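Local coordinates for protein borrelidin polyketide synthase, type I (Streptomyces parvulus, PDB 6OBT) that probably dehydrates beta-hydroxyacyl intermediates to alpha,beta-unsaturated acyl ones during assembly of the polyketide borrelidin, as a dehydratase domain with the double hot-dog fold of its family, at residues G193-R201 against A211-T219; F264-R272 against A284-V292. All coordinates share one frame; numbering follows the deposited sequence.

How the contacts relate
Read from the N terminus, the two contacts illustrate how successive hairpins build a sheet. Contact 1 comes first and brings 193-201 back against 211-219, closing the hairpin of strands 199-205 and 208-214. The chain then runs through helix 228-236 and strand 254-263 before contact 2 pairs 264-272 with 284-292 around the hairpin of strands 270-276 and 281-286. The contacts lie in series, neither nested nor crossed, with centres about 14 Å apart. Strands 208-214 and 270-276 are antiparallel neighbours, so the hairpins join edge to edge: L271 N lies 2.7 Å from I213 O, and L215 N 3.0 Å from T269 O, both probable hydrogen bonds.

Contact 1. Residues G193-R201 against A211-T219; sequences GPQFRCLRR and AEISLPEGT
R201 offers one face of its guanidinium to the carboxylate of E212, the two side chains running the same way with their planes 61° apart. E212 OE2 sits 3.1 Å above the centre of the guanidinium plane, and R201 NH2 is 3.0 Å from E212 OE1. This salt bridge rests on charge alone, since no N-H points at the oxygen; the directed bond to OE1 comes instead from the indole N-H of W168. R200 behaves differently. Bent at chi2 (-67°), its chain turns the guanidinium edge to the opposite strand, and NH2 donates to S214 O at 3.0 Å. That oxygen lies in the guanidinium plane, although the donor stands above the plane of the carbonyl. NE adds only weak bonds to S214 O and OG.

Between the strands, S214 N donates to C198 O, R200 N to E212 O and E212 N to R201 O. E212 O also takes a weak bond from R201 N, so two consecutive residues share one partner. On the face opposite the R201-E212 pair, L199 CD1 packs on A211 CB at 3.9 Å and also borders I213. C198 presses CB against I213 CG2 at 3.4 Å, a tight carbon contact, while its SG lies beside L215 and P216; helix 228-236 covers both C198 and I213. Farther out, Q195, also bent at chi2, brings OE1 to 3.2 Å from T219 OG1, and P216 CG rests 3.5 Å from P194 O. P216 to T219 form a type II turn, with G218 at positive phi. The whole is an antiparallel beta hairpin interrupted by a classic bulge, in which R200 and R201 both face E212.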
loop_
_atom_site.group_PDB
_atom_site.type_symbol
_atom_site.label_atom_id
_atom_site.label_comp_id
_atom_site.label_asym_id
_atom_site.label_seq_id
_atom_site.Cartn_x
_atom_site.Cartn_y
_atom_site.Cartn_z
ATOM N N GLY A 193 0.202 -15.142 29.605
ATOM C CA GLY A 193 -1.212 -15.206 29.876
ATOM C C GLY A 193 -1.858 -16.436 29.265
ATOM O O GLY A 193 -1.191 -17.282 28.662
ATOM N N PRO A 194 -3.182 -16.548 29.417
ATOM C CA PRO A 194 -3.882 -17.771 28.971
ATOM C C PRO A 194 -3.538 -18.243 27.570
ATOM O O PRO A 194 -3.291 -19.435 27.363
ATOM C CB PRO A 194 -5.357 -17.362 29.086
ATOM C CG PRO A 194 -5.379 -16.361 30.186
ATOM C CD PRO A 194 -4.088 -15.596 30.083
ATOM N N GLN A 195 -3.518 -17.343 26.588
ATOM C CA GLN A 195 -3.310 -17.788 25.215
ATOM C C GLN A 195 -1.891 -18.272 24.949
ATOM O O GLN A 195 -1.658 -18.906 23.913
ATOM C CB GLN A 195 -3.662 -16.660 24.245
ATOM C CG GLN A 195 -5.146 -16.526 24.003
ATOM C CD GLN A 195 -5.639 -17.397 22.870
ATOM O OE1 GLN A 195 -5.045 -18.433 22.549
ATOM N NE2 GLN A 195 -6.739 -16.990 22.261
ATOM N N PHE A 196 -0.940 -17.981 25.844
ATOM C CA PHE A 196 0.442 -18.397 25.649
ATOM C C PHE A 196 0.855 -19.556 26.550
ATOM O O PHE A 196 1.927 -20.130 26.330
ATOM C CB PHE A 196 1.402 -17.212 25.873
ATOM C CG PHE A 196 1.423 -16.214 24.717
ATOM C CD1 PHE A 196 2.477 -16.191 23.821
ATOM C CD2 PHE A 196 0.395 -15.299 24.558
ATOM C CE1 PHE A 196 2.502 -15.286 22.757
ATOM C CE2 PHE A 196 0.411 -14.368 23.491
ATOM C CZ PHE A 196 1.469 -14.384 22.586
ATOM N N ARG A 197 0.037 -19.932 27.537
ATOM C CA ARG A 197 0.397 -21.013 28.466
ATOM C C ARG A 197 0.029 -22.353 27.833
ATOM O O ARG A 197 -0.924 -23.041 28.219
ATOM C CB ARG A 197 -0.280 -20.841 29.818
ATOM C CG ARG A 197 0.125 -19.556 30.551
ATOM C CD ARG A 197 -0.270 -19.559 32.020
ATOM N NE ARG A 197 -1.714 -19.546 32.253
ATOM C CZ ARG A 197 -2.414 -18.477 32.627
ATOM N NH1 ARG A 197 -1.811 -17.306 32.799
ATOM N NH2 ARG A 197 -3.724 -18.574 32.829
ATOM N N CYS A 198 0.850 -22.735 26.866
ATOM C CA CYS A 198 0.559 -23.860 25.998
ATOM C C CYS A 198 1.351 -25.101 26.346
ATOM O O CYS A 198 0.999 -26.187 25.875
ATOM C CB CYS A 198 0.854 -23.488 24.553
ATOM S SG CYS A 198 -0.346 -22.303 23.919
ATOM N N LEU A 199 2.421 -24.971 27.123
ATOM C CA LEU A 199 3.214 -26.141 27.477
ATOM C C LEU A 199 2.418 -27.072 28.391
ATOM O O LEU A 199 1.914 -26.647 29.436
ATOM C CB LEU A 199 4.512 -25.717 28.163
ATOM C CG LEU A 199 5.293 -26.913 28.732
ATOM C CD1 LEU A 199 5.659 -27.907 27.639
ATOM C CD2 LEU A 199 6.538 -26.449 29.452
ATOM N N ARG A 200 2.331 -28.351 28.011
ATOM C CA ARG A 200 1.581 -29.340 28.781
ATOM C C ARG A 200 2.454 -30.432 29.379
ATOM O O ARG A 200 2.290 -30.784 30.556
ATOM C CB ARG A 200 0.497 -29.980 27.901
ATOM C CG ARG A 200 -0.296 -28.990 27.076
ATOM C CD ARG A 200 -1.160 -28.084 27.948
ATOM N NE ARG A 200 -1.799 -27.043 27.145
ATOM C CZ ARG A 200 -2.691 -26.177 27.615
ATOM N NH1 ARG A 200 -3.061 -26.226 28.889
ATOM N NH2 ARG A 200 -3.227 -25.270 26.807
ATOM N N ARG A 201 3.349 -31.030 28.594
ATOM C CA ARG A 201 4.224 -32.078 29.112
ATOM C C ARG A 201 5.598 -31.926 28.480
ATOM O O ARG A 201 5.722 -31.421 27.368
ATOM C CB ARG A 201 3.666 -33.492 28.832
ATOM C CG ARG A 201 2.146 -33.626 28.934
ATOM C CD ARG A 201 1.741 -35.005 29.437
ATOM N NE ARG A 201 2.145 -36.054 28.509
ATOM C CZ ARG A 201 1.301 -36.750 27.753
ATOM N NH1 ARG A 201 -0.002 -36.511 27.822
ATOM N NH2 ARG A 201 1.756 -37.685 26.929
ATOM N N ALA A 211 8.623 -31.972 23.985
ATOM C CA ALA A 211 7.494 -31.377 24.683
ATOM C C ALA A 211 6.219 -31.518 23.863
ATOM O O ALA A 211 6.249 -31.505 22.626
ATOM C CB ALA A 211 7.751 -29.895 24.984
ATOM N N GLU A 212 5.101 -31.649 24.578
ATOM C CA GLU A 212 3.761 -31.485 24.024
ATOM C C GLU A 212 3.272 -30.085 24.365
ATOM O O GLU A 212 3.295 -29.687 25.534
ATOM C CB GLU A 212 2.791 -32.533 24.582
ATOM C CG GLU A 212 2.947 -33.898 23.949
ATOM C CD GLU A 212 2.152 -34.977 24.664
ATOM O OE1 GLU A 212 2.402 -36.168 24.386
ATOM O OE2 GLU A 212 1.276 -34.638 25.492
ATOM N N ILE A 213 2.848 -29.339 23.343
ATOM C CA ILE A 213 2.450 -27.938 23.469
ATOM C C ILE A 213 1.148 -27.753 22.695
ATOM O O ILE A 213 1.057 -28.183 21.541
ATOM C CB ILE A 213 3.548 -27.008 22.915
ATOM C CG1 ILE A 213 4.908 -27.339 23.548
ATOM C CG2 ILE A 213 3.209 -25.556 23.176
ATOM C CD1 ILE A 213 6.100 -26.703 22.858
ATOM N N SER A 214 0.140 -27.128 23.314
ATOM C CA SER A 214 -1.130 -26.966 22.606
ATOM C C SER A 214 -1.884 -25.717 23.060
ATOM O O SER A 214 -1.751 -25.269 24.199
ATOM C CB SER A 214 -2.014 -28.208 22.764
ATOM O OG SER A 214 -2.280 -28.504 24.114
ATOM N N LEU A 215 -2.690 -25.169 22.145
ATOM C CA LEU A 215 -3.457 -23.958 22.418
ATOM C C LEU A 215 -4.638 -24.271 23.339
ATOM O O LEU A 215 -5.105 -25.417 23.402
ATOM C CB LEU A 215 -3.956 -23.345 21.102
ATOM C CG LEU A 215 -2.897 -22.631 20.263
ATOM C CD1 LEU A 215 -3.306 -22.527 18.790
ATOM C CD2 LEU A 215 -2.635 -21.257 20.862
ATOM N N PRO A 216 -5.119 -23.274 24.089
ATOM C CA PRO A 216 -6.382 -23.442 24.820
ATOM C C PRO A 216 -7.511 -23.790 23.863
ATOM O O PRO A 216 -7.520 -23.373 22.702
ATOM C CB PRO A 216 -6.614 -22.067 25.463
ATOM C CG PRO A 216 -5.340 -21.320 25.310
ATOM C CD PRO A 216 -4.615 -21.890 24.152
ATOM N N GLU A 217 -8.480 -24.549 24.369
ATOM C CA GLU A 217 -9.586 -24.987 23.530
ATOM C C GLU A 217 -10.363 -23.788 22.994
ATOM O O GLU A 217 -10.583 -22.798 23.698
ATOM C CB GLU A 217 -10.506 -25.917 24.320
ATOM C CG GLU A 217 -9.768 -26.881 25.244
ATOM C CD GLU A 217 -10.638 -28.037 25.692
ATOM O OE1 GLU A 217 -11.813 -28.092 25.272
ATOM O OE2 GLU A 217 -10.148 -28.890 26.465
ATOM N N GLY A 218 -10.757 -23.871 21.724
ATOM C CA GLY A 218 -11.527 -22.808 21.110
ATOM C C GLY A 218 -10.723 -21.622 20.632
ATOM O O GLY A 218 -11.297 -20.553 20.404
ATOM N N THR A 219 -9.411 -21.772 20.473
ATOM C CA THR A 219 -8.579 -20.705 19.935
ATOM C C THR A 219 -8.747 -20.639 18.422
ATOM O O THR A 219 -8.456 -21.609 17.718
ATOM C CB THR A 219 -7.115 -20.930 20.300
ATOM O OG1 THR A 219 -6.953 -20.816 21.716
ATOM C CG2 THR A 219 -6.227 -19.898 19.606
#

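Contact 2. Residues F264-R272 against A284-V292; sequences FATGVTSLR and AWDESGLPV
An antiparallel beta hairpin, strands 270-276 and 281-286, forms the core of this contact, and the type I turn D286-G289 leads its second strand into strand 291-301. R272 and W285 make the hydrogen-bonded pair: R272 N donates to W285 O at 2.8 Å, and W285 N to R272 O at 2.7 Å. R272 O also lies at the edge of the indole ring, near CE3, while the indole N-H is taken by E163 O. The side chain of R272, extended from CG to NE, carries its guanidinium beneath the turn, where E287 O stands 3.2 Å over the centre of one face with no hydrogen bond.

S270 holds the same turn from another side. With OG anti to N (chi1 173°), it donates to the anti lone pair of E287 OE2 at 3.1 Å, and a water bridges S270 O to E287 N. Across the turn, its first residue, D286, uses OD1 to accept S288 OG and, just past the turn, L290 N.

Apolar groups fill the other part. V268 and V292 meet tip to tip, CG2 to CG2 at 3.8 Å, and L271 CD2 slants across V292 CG1 at 3.7 Å and also touches A284. Beyond them F264 N donates to V292 O at 2.7 Å, nearly straight at 170°, and its ring flanks P291 beside P162. The chemistry is thus divided: side-chain hydrocarbon, with the F264-V292 backbone bond, joins loop 264-269 to strand 291-301, whereas the turn is held to the hairpin mainly by polar contacts, and D286 OD1, approached from both faces of the carboxylate plane, is held by two donors that would probably favour the ionised form.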
loop_
_atom_site.group_PDB
_atom_site.type_symbol
_atom_site.label_atom_id
_atom_site.label_comp_id
_atom_site.label_asym_id
_atom_site.label_seq_id
_atom_site.Cartn_x
_atom_site.Cartn_y
_atom_site.Cartn_z
ATOM N N PHE A 264 5.259 -26.232 7.330
ATOM C CA PHE A 264 4.742 -27.244 6.417
ATOM C C PHE A 264 3.230 -27.359 6.443
ATOM O O PHE A 264 2.649 -27.898 5.499
ATOM C CB PHE A 264 5.372 -28.605 6.737
ATOM C CG PHE A 264 6.871 -28.563 6.775
ATOM C CD1 PHE A 264 7.595 -28.482 5.589
ATOM C CD2 PHE A 264 7.554 -28.579 7.972
ATOM C CE1 PHE A 264 8.983 -28.420 5.613
ATOM C CE2 PHE A 264 8.934 -28.514 7.998
ATOM C CZ PHE A 264 9.642 -28.427 6.814
ATOM N N ALA A 265 2.577 -26.804 7.460
ATOM C CA ALA A 265 1.144 -26.970 7.621
ATOM C C ALA A 265 0.580 -25.764 8.343
ATOM O O ALA A 265 1.240 -25.192 9.212
ATOM C CB ALA A 265 0.824 -28.236 8.425
ATOM N N THR A 266 -0.652 -25.398 7.991
ATOM C CA THR A 266 -1.377 -24.326 8.656
ATOM C C THR A 266 -2.559 -24.898 9.434
ATOM O O THR A 266 -2.999 -26.029 9.201
ATOM C CB THR A 266 -1.854 -23.283 7.646
ATOM O OG1 THR A 266 -2.759 -23.896 6.721
ATOM C CG2 THR A 266 -0.664 -22.725 6.881
ATOM N N GLY A 267 -3.053 -24.116 10.386
ATOM C CA GLY A 267 -4.188 -24.517 11.198
ATOM C C GLY A 267 -3.896 -25.499 12.316
ATOM O O GLY A 267 -4.841 -26.011 12.931
ATOM N N VAL A 268 -2.627 -25.772 12.616
ATOM C CA VAL A 268 -2.292 -26.724 13.675
ATOM C C VAL A 268 -2.529 -26.088 15.040
ATOM O O VAL A 268 -2.133 -24.942 15.286
ATOM C CB VAL A 268 -0.837 -27.192 13.519
ATOM C CG1 VAL A 268 -0.472 -28.180 14.586
ATOM C CG2 VAL A 268 -0.618 -27.793 12.131
ATOM N N THR A 269 -3.165 -26.839 15.951
ATOM C CA THR A 269 -3.441 -26.328 17.289
ATOM C C THR A 269 -2.680 -27.057 18.389
ATOM O O THR A 269 -2.730 -26.617 19.544
ATOM C CB THR A 269 -4.945 -26.413 17.605
ATOM O OG1 THR A 269 -5.362 -27.783 17.570
ATOM C CG2 THR A 269 -5.774 -25.607 16.609
ATOM N N SER A 270 -1.993 -28.155 18.073
ATOM C CA SER A 270 -1.259 -28.929 19.065
ATOM C C SER A 270 -0.007 -29.507 18.423
ATOM O O SER A 270 -0.071 -30.057 17.321
ATOM C CB SER A 270 -2.121 -30.057 19.643
ATOM O OG SER A 270 -1.347 -30.898 20.479
ATOM N N LEU A 271 1.127 -29.401 19.125
ATOM C CA LEU A 271 2.415 -29.769 18.548
ATOM C C LEU A 271 3.178 -30.744 19.437
ATOM O O LEU A 271 3.072 -30.713 20.666
ATOM C CB LEU A 271 3.316 -28.569 18.335
ATOM C CG LEU A 271 2.821 -27.520 17.352
ATOM C CD1 LEU A 271 3.668 -26.280 17.549
ATOM C CD2 LEU A 271 2.931 -28.051 15.944
ATOM N N ARG A 272 3.973 -31.588 18.777
ATOM C CA ARG A 272 5.062 -32.341 19.395
ATOM C C ARG A 272 6.376 -31.730 18.928
ATOM O O ARG A 272 6.578 -31.537 17.721
ATOM C CB ARG A 272 4.966 -33.824 19.018
ATOM C CG ARG A 272 3.679 -34.408 19.518
ATOM C CD ARG A 272 3.345 -35.781 18.964
ATOM N NE ARG A 272 2.156 -36.287 19.641
ATOM C CZ ARG A 272 1.718 -37.538 19.560
ATOM N NH1 ARG A 272 0.625 -37.905 20.218
ATOM N NH2 ARG A 272 2.368 -38.418 18.817
ATOM N N ALA A 284 9.018 -29.495 14.860
ATOM C CA ALA A 284 7.684 -29.688 15.414
ATOM C C ALA A 284 6.821 -30.502 14.460
ATOM O O ALA A 284 6.863 -30.299 13.245
ATOM C CB ALA A 284 7.000 -28.364 15.703
ATOM N N TRP A 285 6.042 -31.428 15.026
ATOM C CA TRP A 285 5.077 -32.250 14.300
ATOM C C TRP A 285 3.696 -32.037 14.910
ATOM O O TRP A 285 3.573 -31.544 16.035
ATOM C CB TRP A 285 5.442 -33.747 14.360
ATOM C CG TRP A 285 6.806 -34.090 13.820
ATOM C CD1 TRP A 285 7.092 -34.553 12.575
ATOM C CD2 TRP A 285 8.062 -33.997 14.510
ATOM N NE1 TRP A 285 8.445 -34.757 12.438
ATOM C CE2 TRP A 285 9.064 -34.408 13.608
ATOM C CE3 TRP A 285 8.436 -33.599 15.798
ATOM C CZ2 TRP A 285 10.415 -34.459 13.959
ATOM C CZ3 TRP A 285 9.783 -33.634 16.140
ATOM C CH2 TRP A 285 10.752 -34.077 15.229
ATOM N N ASP A 286 2.640 -32.400 14.177
ATOM C CA ASP A 286 1.327 -32.401 14.814
ATOM C C ASP A 286 1.113 -33.695 15.615
ATOM O O ASP A 286 1.986 -34.563 15.698
ATOM C CB ASP A 286 0.218 -32.181 13.785
ATOM C CG ASP A 286 0.085 -33.317 12.781
ATOM O OD1 ASP A 286 0.747 -34.368 12.912
ATOM O OD2 ASP A 286 -0.693 -33.133 11.816
ATOM N N GLU A 287 -0.083 -33.825 16.201
ATOM C CA GLU A 287 -0.395 -34.960 17.064
ATOM C C GLU A 287 -0.319 -36.294 16.325
ATOM O O GLU A 287 -0.237 -37.342 16.971
ATOM C CB GLU A 287 -1.788 -34.784 17.673
ATOM C CG GLU A 287 -1.824 -33.905 18.910
ATOM C CD GLU A 287 -3.065 -34.128 19.753
ATOM O OE1 GLU A 287 -3.818 -35.084 19.469
ATOM O OE2 GLU A 287 -3.291 -33.344 20.702
ATOM N N SER A 288 -0.331 -36.280 14.994
ATOM C CA SER A 288 -0.235 -37.492 14.198
ATOM C C SER A 288 1.146 -37.683 13.587
ATOM O O SER A 288 1.320 -38.558 12.732
ATOM C CB SER A 288 -1.300 -37.477 13.102
ATOM O OG SER A 288 -1.299 -36.229 12.435
ATOM N N GLY A 289 2.117 -36.866 13.976
ATOM C CA GLY A 289 3.471 -37.007 13.493
ATOM C C GLY A 289 3.737 -36.360 12.157
ATOM O O GLY A 289 4.820 -36.553 11.595
ATOM N N LEU A 290 2.793 -35.627 11.621
ATOM C CA LEU A 290 3.087 -34.996 10.343
ATOM C C LEU A 290 3.867 -33.708 10.577
ATOM O O LEU A 290 3.620 -33.010 11.559
ATOM C CB LEU A 290 1.804 -34.694 9.597
ATOM C CG LEU A 290 1.024 -35.925 9.151
ATOM C CD1 LEU A 290 -0.104 -35.484 8.240
ATOM C CD2 LEU A 290 1.936 -36.963 8.466
ATOM N N PRO A 291 4.828 -33.381 9.712
ATOM C CA PRO A 291 5.679 -32.218 9.978
ATOM C C PRO A 291 4.859 -30.931 9.970
ATOM O O PRO A 291 3.859 -30.814 9.254
ATOM C CB PRO A 291 6.691 -32.259 8.823
ATOM C CG PRO A 291 6.709 -33.672 8.398
ATOM C CD PRO A 291 5.300 -34.153 8.552
ATOM N N VAL A 292 5.259 -29.984 10.826
ATOM C CA VAL A 292 4.601 -28.679 10.923
ATOM C C VAL A 292 5.639 -27.568 10.796
ATOM O O VAL A 292 5.463 -26.624 10.018
ATOM C CB VAL A 292 3.814 -28.518 12.245
ATOM C CG1 VAL A 292 3.186 -27.089 12.342
ATOM C CG2 VAL A 292 2.743 -29.591 12.402
HETATM O O HOH W 1 -2.187 -31.937 16.116
#